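Local coordinates for penicillin-binding protein PbpB (Mycobacterium tuberculosis, PDB 6KGU) that synthesises cross-linked peptidoglycan from lipid intermediates during cell-wall biogenesis and is the target of beta-lactam antibiotics such as aztreonam, at residues M344-K347 with G351-T354; A378-P381 with G385-M388. One frame throughout, in Å; residues are numbered along the deposited sequence.

How the contacts relate
Contacts 1 and 2 follow one another along the chain within the transpeptidase domain, their centres about 13 Å apart. Contact 1 is a polar surface contact at the end of helix 338-347; contact 2 is a buried apolar one in the loop that leads to helix 390-401. Leu345, beside Arg346 on the helix, touches both leucines of contact 2: its CD1 lies 3.8 Å from Leu380 CD1 and its CD2 4.1 Å from Leu386 CD1. Contact 2 lies closer to the catalytic centre. The Leu386 side chain is about 10 Å from that of Ser269, the probable acylated serine, and Gly385 is about 7 Å from the bound, ring-opened aztreonam, whereas contact 1 lies away from both.

Contact 1 of 2, residues M344-K347 with G351-T354; sequences MLRK and GQRT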
ATOM      1  N   MET A 344     -11.818   4.822 -15.090  1.00 35.74           N
ATOM      2  CA  MET A 344     -11.344   5.278 -13.789  1.00 38.99           C
ATOM      3  C   MET A 344     -10.355   4.286 -13.183  1.00 32.29           C
ATOM      4  O   MET A 344      -9.326   4.697 -12.629  1.00 33.61           O
ATOM      5  CB  MET A 344     -12.542   5.509 -12.864  1.00 36.02           C
ATOM      6  CG  MET A 344     -12.191   6.067 -11.515  1.00 42.00           C
ATOM      7  SD  MET A 344     -11.709   7.783 -11.589  1.00 47.71           S
ATOM      8  CE  MET A 344     -13.300   8.564 -11.819  1.00 39.98           C
ATOM      9  N   LEU A 345     -10.660   2.982 -13.268  1.00 33.01           N
ATOM     10  CA  LEU A 345      -9.716   1.942 -12.852  1.00 34.79           C
ATOM     11  C   LEU A 345      -8.337   2.179 -13.443  1.00 37.74           C
ATOM     12  O   LEU A 345      -7.321   2.089 -12.744  1.00 32.14           O
ATOM     13  CB  LEU A 345     -10.195   0.555 -13.293  1.00 31.07           C
ATOM     14  CG  LEU A 345     -11.239  -0.308 -12.608  1.00 38.39           C
ATOM     15  CD1 LEU A 345     -11.475  -1.580 -13.426  1.00 36.19           C
ATOM     16  CD2 LEU A 345     -10.864  -0.655 -11.151  1.00 32.75           C
ATOM     17  N   ARG A 346      -8.282   2.442 -14.752  1.00 35.13           N
ATOM     18  CA  ARG A 346      -6.998   2.644 -15.416  1.00 36.76           C
ATOM     19  C   ARG A 346      -6.317   3.913 -14.929  1.00 32.78           C
ATOM     20  O   ARG A 346      -5.101   3.919 -14.699  1.00 34.65           O
ATOM     21  CB  ARG A 346      -7.198   2.691 -16.933  1.00 34.57           C
ATOM     22  CG  ARG A 346      -7.460   1.338 -17.560  1.00 44.17           C
ATOM     23  CD  ARG A 346      -6.154   0.724 -18.023  1.00 55.85           C
ATOM     24  NE  ARG A 346      -5.985  -0.622 -17.495  1.00 58.22           N
ATOM     25  CZ  ARG A 346      -4.870  -1.333 -17.612  1.00 55.54           C
ATOM     26  NH1 ARG A 346      -3.817  -0.828 -18.250  1.00 55.45           N
ATOM     27  NH2 ARG A 346      -4.819  -2.551 -17.090  1.00 43.64           N
ATOM     28  N   LYS A 347      -7.077   4.999 -14.754  1.00 31.31           N
ATOM     29  CA  LYS A 347      -6.447   6.227 -14.276  1.00 30.96           C
ATOM     30  C   LYS A 347      -5.867   6.032 -12.880  1.00 30.29           C
ATOM     31  O   LYS A 347      -4.816   6.595 -12.553  1.00 30.71           O
ATOM     32  CB  LYS A 347      -7.438   7.398 -14.291  1.00 35.52           C
ATOM     33  CG  LYS A 347      -7.601   8.064 -15.657  1.00 38.70           C
ATOM     34  CD  LYS A 347      -8.337   9.411 -15.574  1.00 50.42           C
ATOM     35  CE  LYS A 347      -9.607   9.308 -14.718  1.00 49.18           C
ATOM     36  NZ  LYS A 347     -10.504  10.533 -14.746  1.00 48.64           N
ATOM     37  N   GLY A 351      -3.520  -2.631 -12.749  1.00 32.30           N
ATOM     38  CA  GLY A 351      -3.081  -3.451 -13.863  1.00 28.02           C
ATOM     39  C   GLY A 351      -1.759  -3.040 -14.476  1.00 34.56           C
ATOM     40  O   GLY A 351      -1.328  -3.662 -15.452  1.00 32.31           O
ATOM     41  N   GLN A 352      -1.101  -2.019 -13.937  1.00 26.98           N
ATOM     42  CA  GLN A 352       0.146  -1.504 -14.477  1.00 31.74           C
ATOM     43  C   GLN A 352       1.164  -1.359 -13.348  1.00 32.19           C
ATOM     44  O   GLN A 352       0.828  -0.888 -12.257  1.00 30.68           O
ATOM     45  CB  GLN A 352      -0.085  -0.130 -15.182  1.00 37.66           C
ATOM     46  CG  GLN A 352      -1.426  -0.027 -15.975  1.00 41.03           C
ATOM     47  CD  GLN A 352      -2.100   1.377 -15.909  1.00 49.43           C
ATOM     48  OE1 GLN A 352      -1.556   2.359 -16.422  1.00 47.12           O
ATOM     49  NE2 GLN A 352      -3.290   1.460 -15.281  1.00 31.90           N
ATOM     50  N   ARG A 353       2.404  -1.770 -13.612  1.00 30.77           N
ATOM     51  CA  ARG A 353       3.504  -1.503 -12.692  1.00 31.29           C
ATOM     52  C   ARG A 353       3.641  -0.009 -12.413  1.00 34.34           C
ATOM     53  O   ARG A 353       3.472   0.827 -13.305  1.00 30.04           O
ATOM     54  CB  ARG A 353       4.830  -2.019 -13.262  1.00 30.12           C
ATOM     55  CG  ARG A 353       5.019  -3.493 -13.111  1.00 35.45           C
ATOM     56  CD  ARG A 353       6.324  -3.947 -13.756  1.00 36.03           C
ATOM     57  NE  ARG A 353       6.422  -5.396 -13.666  1.00 40.18           N
ATOM     58  CZ  ARG A 353       6.054  -6.233 -14.629  1.00 48.68           C
ATOM     59  NH1 ARG A 353       5.571  -5.760 -15.774  1.00 48.97           N
ATOM     60  NH2 ARG A 353       6.171  -7.545 -14.445  1.00 49.17           N
ATOM     61  N   THR A 354       3.988   0.323 -11.168  1.00 30.43           N
ATOM     62  CA  THR A 354       4.156   1.717 -10.805  1.00 28.82           C
ATOM     63  C   THR A 354       5.460   2.301 -11.340  1.00 29.45           C
ATOM     64  O   THR A 354       5.551   3.523 -11.485  1.00 29.33           O
ATOM     65  CB  THR A 354       4.139   1.894  -9.285  1.00 29.68           C
ATOM     66  OG1 THR A 354       5.295   1.253  -8.734  1.00 31.29           O
ATOM     67  CG2 THR A 354       2.864   1.314  -8.660  1.00 30.70           C
TER
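At the C-terminal end of helix 338-347 in the transpeptidase domain, Arg346 in the last turn meets Gly351 and Gln352 where the chain runs on past the helix end. The Gln352 amide donates from NE2 to Arg346 O at 3.1 Å, with an N-H...O angle of 164°. NE2 lies in the carbonyl plane on a lone pair of the oxygen, and the oxygen lies almost in the plane of the amide, so the bond is well formed from both sides. NE2 also bonds Leu350 O, so this one nitrogen ties a helix carbonyl to a carbonyl of the following loop.

The Arg346 side chain reaches the same amide by a second route. It bends at chi2 (-93°) and again at chi3, which carries the guanidinium over to Gln352. The guanidinium and amide planes are only 14° apart, and NE2 sits 3.6 Å above one guanidinium face, displaced toward its rim. NH1 lies against the aliphatic part of Gln352, 3.4 Å from CG, while NH2 approaches Gly351 CA obliquely at 3.8 Å. Gly351 has a positive phi, and the absence of a side chain leaves NH2 room at that point.

Beyond this pair, Gln352 O accepts a bond from Gln392 NE2, which links the loop to helix 390-401, and Arg406 NE bonds Lys347 O. Carbonyls at the helix end are thus met by side-chain donors from later in the chain. With its nitrogen held by two acceptors, the Gln352 amide has a defined rotation, and the nearly parallel guanidinium overlaps it only at the rim.

Contact 2 of 2, residues A378-P381 with G385-M388; sequences ANLP and GLSM
Leu380 lays its CD2 methyl over the Gly385-Leu386 backbone and against the Leu386 side chain, within the loop of the penicillin-binding transpeptidase fold that runs from helix 338-347 to helix 390-401. Leu380 lies in a short 3-10 segment, and its CA and that of Gly385, 5.7 Å apart, are the closest CA pair across the contact. Its CG is anti to the carbonyl carbon (chi1 -68°), a setting that brings the end of the side chain nearer to segment 385-388 than its CB bond alone would. CD2 lies 3.9 Å from Leu386 CB and 4.0 Å from Leu386 CD2, so one methyl covers both the root and one branch of the second leucine. Tyr341 of helix 338-347 and Trp372 of a loop also touch Leu380, and the pair is buried.

The polar backbone here is taken up by residues close to the probable acylated serine, Ser269: Glu266 OE2 accepts from Gly385 N, and Asn271 ND2 donates to Leu380 O. These two bonds tie the contact to residues flanking Ser269, whose side chain is about 10 Å from that of Leu386. The Leu380 methyl sits over the face of the Gly385-Leu386 peptide, CD2 3.7 Å from Gly385 O.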
ATOM      1  N   ALA A 378     -20.509  -6.663 -12.376  1.00 33.99           N
ATOM      2  CA  ALA A 378     -21.073  -6.918 -11.061  1.00 35.53           C
ATOM      3  C   ALA A 378     -20.018  -7.276 -10.021  1.00 37.45           C
ATOM      4  O   ALA A 378     -20.355  -7.393  -8.839  1.00 35.26           O
ATOM      5  CB  ALA A 378     -22.101  -8.052 -11.135  1.00 32.74           C
ATOM      6  N   ASN A 379     -18.763  -7.474 -10.426  1.00 36.19           N
ATOM      7  CA  ASN A 379     -17.712  -7.926  -9.523  1.00 34.10           C
ATOM      8  C   ASN A 379     -16.637  -6.878  -9.277  1.00 31.18           C
ATOM      9  O   ASN A 379     -16.278  -6.627  -8.120  1.00 29.20           O
ATOM     10  CB  ASN A 379     -17.070  -9.210 -10.072  1.00 34.39           C
ATOM     11  CG  ASN A 379     -18.001 -10.412  -9.973  1.00 41.43           C
ATOM     12  OD1 ASN A 379     -18.281 -11.072 -10.965  1.00 46.00           O
ATOM     13  ND2 ASN A 379     -18.499 -10.681  -8.778  1.00 39.32           N
ATOM     14  N   LEU A 380     -16.091  -6.281 -10.341  1.00 32.94           N
ATOM     15  CA  LEU A 380     -15.001  -5.314 -10.199  1.00 34.52           C
ATOM     16  C   LEU A 380     -15.300  -4.184  -9.216  1.00 29.19           C
ATOM     17  O   LEU A 380     -14.427  -3.879  -8.386  1.00 32.70           O
ATOM     18  CB  LEU A 380     -14.633  -4.724 -11.571  1.00 31.59           C
ATOM     19  CG  LEU A 380     -13.981  -5.642 -12.598  1.00 35.08           C
ATOM     20  CD1 LEU A 380     -13.452  -4.822 -13.780  1.00 31.23           C
ATOM     21  CD2 LEU A 380     -12.879  -6.492 -11.954  1.00 32.15           C
ATOM     22  N   PRO A 381     -16.467  -3.523  -9.254  1.00 31.94           N
ATOM     23  CA  PRO A 381     -16.690  -2.392  -8.334  1.00 30.71           C
ATOM     24  C   PRO A 381     -16.611  -2.762  -6.868  1.00 33.88           C
ATOM     25  O   PRO A 381     -16.291  -1.893  -6.057  1.00 28.57           O
ATOM     26  CB  PRO A 381     -18.088  -1.888  -8.711  1.00 31.33           C
ATOM     27  CG  PRO A 381     -18.234  -2.264 -10.179  1.00 32.17           C
ATOM     28  CD  PRO A 381     -17.563  -3.632 -10.246  1.00 30.11           C
ATOM     29  N   GLY A 385     -12.494 -10.116  -8.919  1.00 30.96           N
ATOM     30  CA  GLY A 385     -12.185 -10.313 -10.325  1.00 32.31           C
ATOM     31  C   GLY A 385     -10.996  -9.538 -10.841  1.00 35.78           C
ATOM     32  O   GLY A 385     -10.786  -9.481 -12.059  1.00 31.23           O
ATOM     33  N   LEU A 386     -10.214  -8.936  -9.956  1.00 28.94           N
ATOM     34  CA  LEU A 386      -8.995  -8.246 -10.329  1.00 26.80           C
ATOM     35  C   LEU A 386      -8.028  -8.422  -9.173  1.00 31.90           C
ATOM     36  O   LEU A 386      -8.417  -8.846  -8.075  1.00 29.94           O
ATOM     37  CB  LEU A 386      -9.236  -6.758 -10.622  1.00 31.89           C
ATOM     38  CG  LEU A 386      -9.430  -5.784  -9.455  1.00 33.44           C
ATOM     39  CD1 LEU A 386      -9.526  -4.356  -9.961  1.00 31.49           C
ATOM     40  CD2 LEU A 386     -10.682  -6.137  -8.645  1.00 32.51           C
ATOM     41  N   SER A 387      -6.762  -8.097  -9.418  1.00 28.01           N
ATOM     42  CA  SER A 387      -5.773  -8.197  -8.359  1.00 29.04           C
ATOM     43  C   SER A 387      -4.856  -6.992  -8.425  1.00 30.19           C
ATOM     44  O   SER A 387      -4.657  -6.404  -9.491  1.00 30.10           O
ATOM     45  CB  SER A 387      -4.969  -9.503  -8.463  1.00 32.16           C
ATOM     46  OG  SER A 387      -4.118  -9.455  -9.585  1.00 31.40           O
ATOM     47  N   MET A 388      -4.284  -6.637  -7.272  1.00 27.46           N
ATOM     48  CA  MET A 388      -3.381  -5.504  -7.180  1.00 23.16           C
ATOM     49  C   MET A 388      -2.384  -5.789  -6.074  1.00 26.24           C
ATOM     50  O   MET A 388      -2.654  -6.573  -5.165  1.00 26.89           O
ATOM     51  CB  MET A 388      -4.125  -4.197  -6.859  1.00 29.84           C
ATOM     52  CG  MET A 388      -4.802  -4.208  -5.465  1.00 26.78           C
ATOM     53  SD  MET A 388      -5.845  -2.755  -5.138  1.00 30.15           S
ATOM     54  CE  MET A 388      -7.106  -2.956  -6.407  1.00 25.38           C
TER